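Local structure of phosphatidylinositol phosphate phosphatase (Schizosaccharomyces pombe, 1I9Z) at residues I163-A168 / V202-D207; G206-R211 / T282-Y287. The protein removes the 5-phosphate from phosphatidylinositol 4,5-bisphosphate and soluble inositol phosphates, this chain being the catalytic 5-phosphatase domain of a larger synaptojanin-like protein. All coordinates share one frame; numbering follows the deposited sequence.

Contact 1: I163-A168 / V202-D207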
ATOM      1  N   ILE A 163       1.630   4.281  -0.163  1.00 13.76           N
ATOM      2  CA  ILE A 163       1.067   5.295  -1.010  1.00 14.10           C
ATOM      3  C   ILE A 163      -0.340   4.957  -1.427  1.00 15.11           C
ATOM      4  O   ILE A 163      -0.584   3.841  -1.898  1.00 16.22           O
ATOM      5  CB  ILE A 163       1.860   5.452  -2.325  1.00 14.77           C
ATOM      6  CG1 ILE A 163       3.353   5.554  -2.015  1.00 17.29           C
ATOM      7  CG2 ILE A 163       1.362   6.657  -3.123  1.00 14.54           C
ATOM      8  CD1 ILE A 163       4.169   4.625  -2.800  1.00 20.20           C
ATOM      9  N   THR A 164      -1.293   5.879  -1.191  1.00 14.80           N
ATOM     10  CA  THR A 164      -2.622   5.659  -1.761  1.00 14.30           C
ATOM     11  C   THR A 164      -2.853   6.746  -2.836  1.00 13.68           C
ATOM     12  O   THR A 164      -2.299   7.843  -2.759  1.00 15.08           O
ATOM     13  CB  THR A 164      -3.777   5.678  -0.693  1.00 13.77           C
ATOM     14  OG1 THR A 164      -4.958   5.189  -1.320  1.00 12.90           O
ATOM     15  CG2 THR A 164      -4.043   7.143  -0.195  1.00 12.09           C
ATOM     16  N   SER A 165      -3.634   6.459  -3.885  1.00 13.02           N
ATOM     17  CA  SER A 165      -3.878   7.410  -4.961  1.00 13.27           C
ATOM     18  C   SER A 165      -5.262   7.306  -5.536  1.00 14.50           C
ATOM     19  O   SER A 165      -6.001   6.299  -5.302  1.00 14.27           O
ATOM     20  CB  SER A 165      -2.941   7.108  -6.176  1.00 16.53           C
ATOM     21  OG  SER A 165      -1.642   7.210  -5.681  1.00 24.32           O
ATOM     22  N   HIS A 166      -5.600   8.336  -6.299  1.00 13.95           N
ATOM     23  CA  HIS A 166      -6.851   8.362  -7.060  1.00 14.61           C
ATOM     24  C   HIS A 166      -6.379   8.892  -8.370  1.00 15.64           C
ATOM     25  O   HIS A 166      -5.957  10.076  -8.447  1.00 14.87           O
ATOM     26  CB  HIS A 166      -7.833   9.325  -6.403  1.00 15.97           C
ATOM     27  CG  HIS A 166      -9.248   9.192  -6.875  1.00 16.89           C
ATOM     28  ND1 HIS A 166      -9.637   8.400  -7.943  1.00 18.78           N
ATOM     29  CD2 HIS A 166     -10.363   9.838  -6.451  1.00 12.70           C
ATOM     30  CE1 HIS A 166     -10.941   8.572  -8.163  1.00 13.58           C
ATOM     31  NE2 HIS A 166     -11.392   9.432  -7.263  1.00 19.30           N
ATOM     32  N   LEU A 167      -6.380   8.034  -9.415  1.00 15.81           N
ATOM     33  CA  LEU A 167      -5.883   8.474 -10.722  1.00 14.75           C
ATOM     34  C   LEU A 167      -6.942   8.882 -11.715  1.00 16.13           C
ATOM     35  O   LEU A 167      -8.188   8.774 -11.464  1.00 16.06           O
ATOM     36  CB  LEU A 167      -4.954   7.374 -11.321  1.00 16.07           C
ATOM     37  CG  LEU A 167      -3.908   6.772 -10.394  1.00 16.23           C
ATOM     38  CD1 LEU A 167      -3.044   5.733 -11.200  1.00 15.74           C
ATOM     39  CD2 LEU A 167      -2.993   7.941  -9.732  1.00 16.19           C
ATOM     40  N   ALA A 168      -6.502   9.382 -12.872  1.00 15.66           N
ATOM     41  CA  ALA A 168      -7.475   9.947 -13.843  1.00 17.79           C
ATOM     42  C   ALA A 168      -8.647   9.049 -14.185  1.00 19.39           C
ATOM     43  O   ALA A 168      -8.420   7.864 -14.468  1.00 18.17           O
ATOM     44  CB  ALA A 168      -6.787  10.338 -15.121  1.00 18.48           C
ATOM     45  N   VAL A 202       7.329  -1.335  -0.438  1.00 17.22           N
ATOM     46  CA  VAL A 202       6.494  -0.215  -0.855  1.00 18.12           C
ATOM     47  C   VAL A 202       5.116  -0.810  -1.216  1.00 18.59           C
ATOM     48  O   VAL A 202       5.061  -1.819  -1.959  1.00 20.52           O
ATOM     49  CB  VAL A 202       7.038   0.460  -2.147  1.00 16.61           C
ATOM     50  CG1 VAL A 202       6.089   1.611  -2.541  1.00 19.27           C
ATOM     51  CG2 VAL A 202       8.480   0.975  -1.957  1.00 19.28           C
ATOM     52  N   VAL A 203       4.017  -0.218  -0.745  1.00 17.23           N
ATOM     53  CA  VAL A 203       2.676  -0.730  -1.122  1.00 16.63           C
ATOM     54  C   VAL A 203       2.012   0.493  -1.675  1.00 16.03           C
ATOM     55  O   VAL A 203       1.985   1.556  -1.009  1.00 14.81           O
ATOM     56  CB  VAL A 203       1.837  -1.285   0.070  1.00 18.70           C
ATOM     57  CG1 VAL A 203       0.431  -1.686  -0.428  1.00 17.00           C
ATOM     58  CG2 VAL A 203       2.526  -2.517   0.651  1.00 19.79           C
ATOM     59  N   TRP A 204       1.558   0.398  -2.938  1.00 13.49           N
ATOM     60  CA  TRP A 204       0.939   1.565  -3.597  1.00 13.74           C
ATOM     61  C   TRP A 204      -0.439   1.064  -4.016  1.00 14.53           C
ATOM     62  O   TRP A 204      -0.551   0.051  -4.710  1.00 15.07           O
ATOM     63  CB  TRP A 204       1.754   1.969  -4.803  1.00 13.17           C
ATOM     64  CG  TRP A 204       1.380   3.219  -5.492  1.00 14.48           C
ATOM     65  CD1 TRP A 204       0.169   3.862  -5.493  1.00 14.31           C
ATOM     66  CD2 TRP A 204       2.240   3.980  -6.348  1.00 15.24           C
ATOM     67  NE1 TRP A 204       0.239   4.971  -6.282  1.00 16.75           N
ATOM     68  CE2 TRP A 204       1.497   5.054  -6.824  1.00 15.28           C
ATOM     69  CE3 TRP A 204       3.569   3.829  -6.763  1.00 16.32           C
ATOM     70  CZ2 TRP A 204       2.039   6.020  -7.718  1.00 18.47           C
ATOM     71  CZ3 TRP A 204       4.107   4.806  -7.653  1.00 15.37           C
ATOM     72  CH2 TRP A 204       3.346   5.866  -8.108  1.00 16.39           C
ATOM     73  N   PHE A 205      -1.490   1.791  -3.647  1.00 14.45           N
ATOM     74  CA  PHE A 205      -2.814   1.289  -3.876  1.00 14.56           C
ATOM     75  C   PHE A 205      -3.865   2.385  -3.960  1.00 15.02           C
ATOM     76  O   PHE A 205      -3.575   3.539  -3.671  1.00 16.25           O
ATOM     77  CB  PHE A 205      -3.194   0.349  -2.678  1.00 13.96           C
ATOM     78  CG  PHE A 205      -3.370   1.103  -1.316  1.00 14.44           C
ATOM     79  CD1 PHE A 205      -4.644   1.502  -0.896  1.00 14.08           C
ATOM     80  CD2 PHE A 205      -2.281   1.401  -0.504  1.00 12.98           C
ATOM     81  CE1 PHE A 205      -4.821   2.178   0.322  1.00 13.96           C
ATOM     82  CE2 PHE A 205      -2.420   2.073   0.719  1.00 13.89           C
ATOM     83  CZ  PHE A 205      -3.718   2.464   1.148  1.00 11.94           C
ATOM     84  N   GLY A 206      -5.078   1.987  -4.320  1.00 14.92           N
ATOM     85  CA  GLY A 206      -6.197   2.936  -4.355  1.00 13.90           C
ATOM     86  C   GLY A 206      -7.053   2.777  -5.581  1.00 13.66           C
ATOM     87  O   GLY A 206      -7.129   1.697  -6.139  1.00 13.63           O
ATOM     88  N   ASP A 207      -7.710   3.857  -5.998  1.00 12.94           N
ATOM     89  CA  ASP A 207      -8.607   3.831  -7.154  1.00 12.70           C
ATOM     90  C   ASP A 207      -7.723   4.314  -8.299  1.00 12.70           C
ATOM     91  O   ASP A 207      -7.649   5.515  -8.619  1.00 14.55           O
ATOM     92  CB  ASP A 207      -9.777   4.803  -6.945  1.00 14.04           C
ATOM     93  CG  ASP A 207     -10.764   4.779  -8.117  1.00 14.00           C
ATOM     94  OD1 ASP A 207     -10.406   4.189  -9.183  1.00 14.96           O
ATOM     95  OD2 ASP A 207     -11.871   5.363  -7.975  1.00 15.35           O
TER

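Contact 2: G206-R211 / T282-Y287. With 2IP (D-myo-inositol-1,4-bisphosphate), chain C.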
ATOM      1  N   GLY A 206      -5.078   1.987  -4.320  1.00 14.92           N
ATOM      2  CA  GLY A 206      -6.197   2.936  -4.355  1.00 13.90           C
ATOM      3  C   GLY A 206      -7.053   2.777  -5.581  1.00 13.66           C
ATOM      4  O   GLY A 206      -7.129   1.697  -6.139  1.00 13.63           O
ATOM      5  N   ASP A 207      -7.710   3.857  -5.998  1.00 12.94           N
ATOM      6  CA  ASP A 207      -8.607   3.831  -7.154  1.00 12.70           C
ATOM      7  C   ASP A 207      -7.723   4.314  -8.299  1.00 12.70           C
ATOM      8  O   ASP A 207      -7.649   5.515  -8.619  1.00 14.55           O
ATOM      9  CB  ASP A 207      -9.777   4.803  -6.945  1.00 14.04           C
ATOM     10  CG  ASP A 207     -10.764   4.779  -8.117  1.00 14.00           C
ATOM     11  OD1 ASP A 207     -10.406   4.189  -9.183  1.00 14.96           O
ATOM     12  OD2 ASP A 207     -11.871   5.363  -7.975  1.00 15.35           O
ATOM     13  N   PHE A 208      -7.056   3.344  -8.924  1.00 12.29           N
ATOM     14  CA  PHE A 208      -6.176   3.681 -10.050  1.00 14.55           C
ATOM     15  C   PHE A 208      -6.999   3.956 -11.302  1.00 16.23           C
ATOM     16  O   PHE A 208      -6.485   4.460 -12.297  1.00 14.12           O
ATOM     17  CB  PHE A 208      -5.124   2.564 -10.307  1.00 13.32           C
ATOM     18  CG  PHE A 208      -4.168   2.326  -9.179  1.00 14.23           C
ATOM     19  CD1 PHE A 208      -3.947   3.297  -8.182  1.00 12.82           C
ATOM     20  CD2 PHE A 208      -3.379   1.149  -9.158  1.00 15.85           C
ATOM     21  CE1 PHE A 208      -2.966   3.118  -7.223  1.00 13.90           C
ATOM     22  CE2 PHE A 208      -2.410   0.961  -8.209  1.00 15.41           C
ATOM     23  CZ  PHE A 208      -2.187   1.949  -7.232  1.00 13.83           C
ATOM     24  N   ASN A 209      -8.285   3.567 -11.283  1.00 14.99           N
ATOM     25  CA  ASN A 209      -9.201   3.879 -12.362  1.00 14.54           C
ATOM     26  C   ASN A 209      -9.039   3.151 -13.673  1.00 14.92           C
ATOM     27  O   ASN A 209      -9.731   3.477 -14.625  1.00 16.46           O
ATOM     28  CB  ASN A 209      -9.281   5.409 -12.639  1.00 15.95           C
ATOM     29  CG  ASN A 209     -10.638   6.053 -12.166  1.00 15.28           C
ATOM     30  OD1 ASN A 209     -11.702   5.478 -12.349  1.00 16.99           O
ATOM     31  ND2 ASN A 209     -10.564   7.244 -11.515  1.00 16.41           N
ATOM     32  N   TYR A 210      -8.158   2.150 -13.704  1.00 13.63           N
ATOM     33  CA  TYR A 210      -7.990   1.365 -14.922  1.00 13.33           C
ATOM     34  C   TYR A 210      -9.225   0.527 -15.136  1.00 14.30           C
ATOM     35  O   TYR A 210      -9.846   0.003 -14.156  1.00 12.92           O
ATOM     36  CB  TYR A 210      -6.757   0.507 -14.846  1.00 12.36           C
ATOM     37  CG  TYR A 210      -5.461   1.313 -15.000  1.00 14.99           C
ATOM     38  CD1 TYR A 210      -4.785   1.809 -13.882  1.00 14.95           C
ATOM     39  CD2 TYR A 210      -4.899   1.528 -16.267  1.00 17.50           C
ATOM     40  CE1 TYR A 210      -3.573   2.492 -14.001  1.00 13.98           C
ATOM     41  CE2 TYR A 210      -3.702   2.238 -16.397  1.00 16.93           C
ATOM     42  CZ  TYR A 210      -3.048   2.709 -15.230  1.00 15.55           C
ATOM     43  OH  TYR A 210      -1.873   3.374 -15.362  1.00 17.45           O
ATOM     44  N   ARG A 211      -9.561   0.337 -16.415  1.00 14.29           N
ATOM     45  CA  ARG A 211     -10.857  -0.291 -16.792  1.00 14.74           C
ATOM     46  C   ARG A 211     -10.727  -1.602 -17.582  1.00 15.44           C
ATOM     47  O   ARG A 211      -9.603  -2.049 -17.934  1.00 16.09           O
ATOM     48  CB  ARG A 211     -11.674   0.706 -17.640  1.00 16.17           C
ATOM     49  CG  ARG A 211     -11.845   2.126 -17.018  1.00 18.48           C
ATOM     50  CD  ARG A 211     -12.506   2.069 -15.630  1.00 17.91           C
ATOM     51  NE  ARG A 211     -12.542   3.407 -15.025  1.00 20.95           N
ATOM     52  CZ  ARG A 211     -13.530   4.288 -15.221  1.00 21.82           C
ATOM     53  NH1 ARG A 211     -14.566   3.957 -15.998  1.00 18.44           N
ATOM     54  NH2 ARG A 211     -13.442   5.525 -14.691  1.00 22.19           N
ATOM     55  N   THR A 282     -11.347  -1.051 -10.693  1.00 13.02           N
ATOM     56  CA  THR A 282     -10.726   0.281 -10.513  1.00 12.95           C
ATOM     57  C   THR A 282      -9.835   0.325  -9.267  1.00 14.95           C
ATOM     58  O   THR A 282      -8.873   1.076  -9.225  1.00 13.87           O
ATOM     59  CB  THR A 282     -11.801   1.390 -10.304  1.00 13.71           C
ATOM     60  OG1 THR A 282     -12.815   0.950  -9.386  1.00 14.49           O
ATOM     61  CG2 THR A 282     -12.461   1.721 -11.587  1.00 12.37           C
ATOM     62  N   ASP A 283     -10.171  -0.493  -8.256  1.00 13.25           N
ATOM     63  CA  ASP A 283      -9.478  -0.468  -6.921  1.00 14.56           C
ATOM     64  C   ASP A 283      -8.444  -1.564  -6.816  1.00 15.47           C
ATOM     65  O   ASP A 283      -8.787  -2.721  -6.948  1.00 17.02           O
ATOM     66  CB  ASP A 283     -10.570  -0.625  -5.852  1.00 13.52           C
ATOM     67  CG  ASP A 283     -11.649   0.433  -6.074  1.00 13.43           C
ATOM     68  OD1 ASP A 283     -11.375   1.612  -5.732  1.00 17.00           O
ATOM     69  OD2 ASP A 283     -12.723   0.142  -6.702  1.00 16.14           O
ATOM     70  N   ARG A 284      -7.197  -1.180  -6.570  1.00 13.79           N
ATOM     71  CA  ARG A 284      -6.094  -2.183  -6.621  1.00 12.02           C
ATOM     72  C   ARG A 284      -5.081  -1.962  -5.548  1.00 13.19           C
ATOM     73  O   ARG A 284      -4.925  -0.829  -5.025  1.00 13.56           O
ATOM     74  CB  ARG A 284      -5.412  -2.057  -8.007  1.00 13.11           C
ATOM     75  CG  ARG A 284      -6.425  -2.011  -9.192  1.00 14.34           C
ATOM     76  CD  ARG A 284      -7.017  -3.384  -9.503  1.00 14.59           C
ATOM     77  NE  ARG A 284      -6.179  -4.258 -10.351  1.00 14.80           N
ATOM     78  CZ  ARG A 284      -6.269  -4.282 -11.694  1.00 16.94           C
ATOM     79  NH1 ARG A 284      -5.483  -5.107 -12.378  1.00 15.15           N
ATOM     80  NH2 ARG A 284      -7.129  -3.495 -12.364  1.00 15.66           N
ATOM     81  N   ILE A 285      -4.387  -3.032  -5.181  1.00 12.62           N
ATOM     82  CA  ILE A 285      -3.285  -2.917  -4.201  1.00 12.30           C
ATOM     83  C   ILE A 285      -2.114  -3.647  -4.834  1.00 13.91           C
ATOM     84  O   ILE A 285      -2.260  -4.807  -5.190  1.00 15.04           O
ATOM     85  CB  ILE A 285      -3.671  -3.546  -2.857  1.00 12.71           C
ATOM     86  CG1 ILE A 285      -4.845  -2.758  -2.265  1.00 12.72           C
ATOM     87  CG2 ILE A 285      -2.520  -3.524  -1.831  1.00 10.87           C
ATOM     88  CD1 ILE A 285      -5.558  -3.616  -1.079  1.00 14.17           C
ATOM     89  N   LEU A 286      -0.991  -2.945  -4.989  1.00 15.11           N
ATOM     90  CA  LEU A 286       0.240  -3.477  -5.605  1.00 17.44           C
ATOM     91  C   LEU A 286       1.401  -3.339  -4.606  1.00 18.22           C
ATOM     92  O   LEU A 286       1.381  -2.397  -3.785  1.00 17.11           O
ATOM     93  CB  LEU A 286       0.624  -2.651  -6.845  1.00 17.15           C
ATOM     94  CG  LEU A 286      -0.522  -2.489  -7.857  1.00 17.45           C
ATOM     95  CD1 LEU A 286       0.032  -1.556  -8.966  1.00 17.46           C
ATOM     96  CD2 LEU A 286      -1.011  -3.851  -8.428  1.00 16.62           C
ATOM     97  N   TYR A 287       2.414  -4.236  -4.658  1.00 16.45           N
ATOM     98  CA  TYR A 287       3.496  -4.106  -3.687  1.00 18.46           C
ATOM     99  C   TYR A 287       4.820  -4.336  -4.377  1.00 20.14           C
ATOM    100  O   TYR A 287       4.904  -5.016  -5.442  1.00 21.69           O
ATOM    101  CB  TYR A 287       3.336  -5.098  -2.512  1.00 18.73           C
ATOM    102  CG  TYR A 287       3.508  -6.575  -2.918  1.00 22.21           C
ATOM    103  CD1 TYR A 287       4.757  -7.203  -2.834  1.00 22.70           C
ATOM    104  CD2 TYR A 287       2.438  -7.307  -3.388  1.00 20.73           C
ATOM    105  CE1 TYR A 287       4.922  -8.552  -3.228  1.00 25.43           C
ATOM    106  CE2 TYR A 287       2.579  -8.646  -3.790  1.00 23.72           C
ATOM    107  CZ  TYR A 287       3.848  -9.248  -3.700  1.00 25.56           C
ATOM    108  OH  TYR A 287       4.001 -10.552  -4.120  1.00 28.01           O
TER
HETATM  109  C1  2IP C 302     -16.178   8.847 -17.622  0.50 57.15           C
HETATM  110  C2  2IP C 302     -16.449  10.014 -16.637  0.50 56.44           C
HETATM  111  C3  2IP C 302     -17.463   9.607 -15.515  0.50 55.74           C
HETATM  112  C4  2IP C 302     -17.056   8.325 -14.741  0.50 55.30           C
HETATM  113  C5  2IP C 302     -16.940   7.184 -15.776  0.50 56.01           C
HETATM  114  C6  2IP C 302     -15.881   7.488 -16.877  0.50 56.48           C
HETATM  115  O1  2IP C 302     -16.379   8.779 -19.008  0.50 59.22           O
HETATM  116  O2  2IP C 302     -15.283  10.441 -15.987  0.50 55.17           O
HETATM  117  O3  2IP C 302     -17.579  10.628 -14.569  0.50 56.00           O
HETATM  118  O4  2IP C 302     -18.086   8.022 -13.745  0.50 53.37           O
HETATM  119  O5  2IP C 302     -16.571   5.965 -15.131  0.50 55.20           O
HETATM  120  O6  2IP C 302     -15.981   6.338 -17.705  0.50 55.61           O
HETATM  121  P4  2IP C 302     -17.850   8.070 -12.190  0.50 51.58           P
HETATM  122  O41 2IP C 302     -16.578   7.188 -11.905  0.50 52.69           O
HETATM  123  O42 2IP C 302     -19.016   7.531 -11.492  0.50 50.04           O
HETATM  124  O43 2IP C 302     -17.650   9.574 -11.933  0.50 51.76           O
HETATM  125  P1  2IP C 302     -15.448   8.789 -20.188  0.50 59.45           P
HETATM  126  O11 2IP C 302     -16.057   9.877 -21.088  0.50 61.20           O
HETATM  127  O12 2IP C 302     -13.979   9.070 -19.989  0.50 60.96           O
HETATM  128  O13 2IP C 302     -15.713   7.450 -20.886  0.50 60.76           O
HETATM  129  O   HOH W   1      -7.424   0.265 -11.515  1.00 13.26           O

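Contact 1: I163-A168 / V202-D207
Over one face of the Trp204 indole lies CG2 of Ile163, 3.9 Å from the centroid of the five-membered ring, while Ser165 sits at the rim, its OG accepting from Trp204 NE1 at 3.0 Å, the oxygen lying 22° out of the indole plane. On the opposite side of the sheet CB of Thr164 rides 3.7 Å above the Phe205 ring, whose CG, between backbone N and carbonyl carbon (chi1 68°), swings one face against it. His166 and Asp207 run side by side, planes 21° apart; His166 CE1 makes a van der Waals contact of 3.3 Å with Asp207 OD2, the oxygen bonded by Asn33. Replacing Trp204 by an alanine is likely to leave Ser165 OG without its indole donor and open a gap beside Ile163. The strands are parallel, joined through helix 174-187 as a beta-alpha-beta unit of the two-sheet DNase I-like fold. Phe205 O takes two donors, Ser165 N at 2.9 Å in the carbonyl plane and Thr164 OG1 at 3.2 Å from above it. Gly206 suits its place because a side chain would clash with Ser165 O. Hydroxyls and backbone bonds thus satisfy these buried polar atoms beside apolar packing.

Contact 2: G206-R211 / T282-Y287
CG2 of Thr282 lies anti to its carbonyl carbon, with OG1 between backbone N and carbonyl carbon (chi1 44°); this sets the methyl 3.8 Å from Arg211 NE and leaves the hydroxyl to bond Asp283 OD2 from above the carboxylate plane. Arg211 bends at chi2 (-57°), bringing its guanidinium back beside Asn209. There it grips side-on: NE donates to Asn209 O at 2.8 Å and NH2 to Asn209 OD1 at 2.9 Å, both from above the carbonyl planes. That double hold limits rotation of the guanidinium and presents NH1 to the inositol bisphosphate, bonding O5 at 3.0 Å and, at greater length, O6; NH2 adds a weak bond to O5, the oxygen left where the 5-phosphate is removed. An arginine suits this site because its several N-H groups can bond the two Asn209 carbonyl oxygens and the ligand hydroxyls at once. The run 206-211, Gly-Asp-Phe-Asn-Tyr-Arg, is familiar from the 5-phosphatase family. Thr282 O is a shared acceptor, taking Asn209 N on a lone pair, a weak bond from Phe208 N, and a water that in turn accepts from Tyr210 N. Gly206 and Arg284 form an antiparallel hydrogen-bonded pair, N to O in both directions, each at 2.9 Å. Next to it OD2 of Asp207 comes 4.4 Å from OD1 of Asp283; Asn33 holds Asp207 OD2, while Thr260 and His306 hold Asp283 OD2. Leu286 CD1 touches Phe208 CE2 at the ring edge, and Phe247 stacks on the same ring. Arg284, salt-bridged to Glu252 and Asp235, also packs on Leu237 of helix 236-242, Leu286 reaches Met241 of that helix, and Ile285 packs against strand 309-320, so edge strand 283-288 is held between this helix and the second sheet.

How the contacts relate
Contacts 1 and 2 share Gly206 and Asp207, and lie about 7 Å apart between centres. Contact 1 pairs strand 201-205 with the parallel strand 158-166; contact 2 takes up the chain where it leaves that strand at Gly206 and Asp207 and packs it on 282-287. Trp204 N to Leu286 O, 2.9 Å, joins them within the sheet as a probable hydrogen bond; beyond the strand ends Asn209 ND2 reaches Leu167 O at 2.8 Å, also probably bonded. Asn209 therefore ties the end of contact 1 to Arg211, which binds inositol bisphosphate in contact 2. Between nearest atoms, the His166 side chain lies about 6 Å from the calcium ion, and that of Asp207 about 6 Å from the ligand.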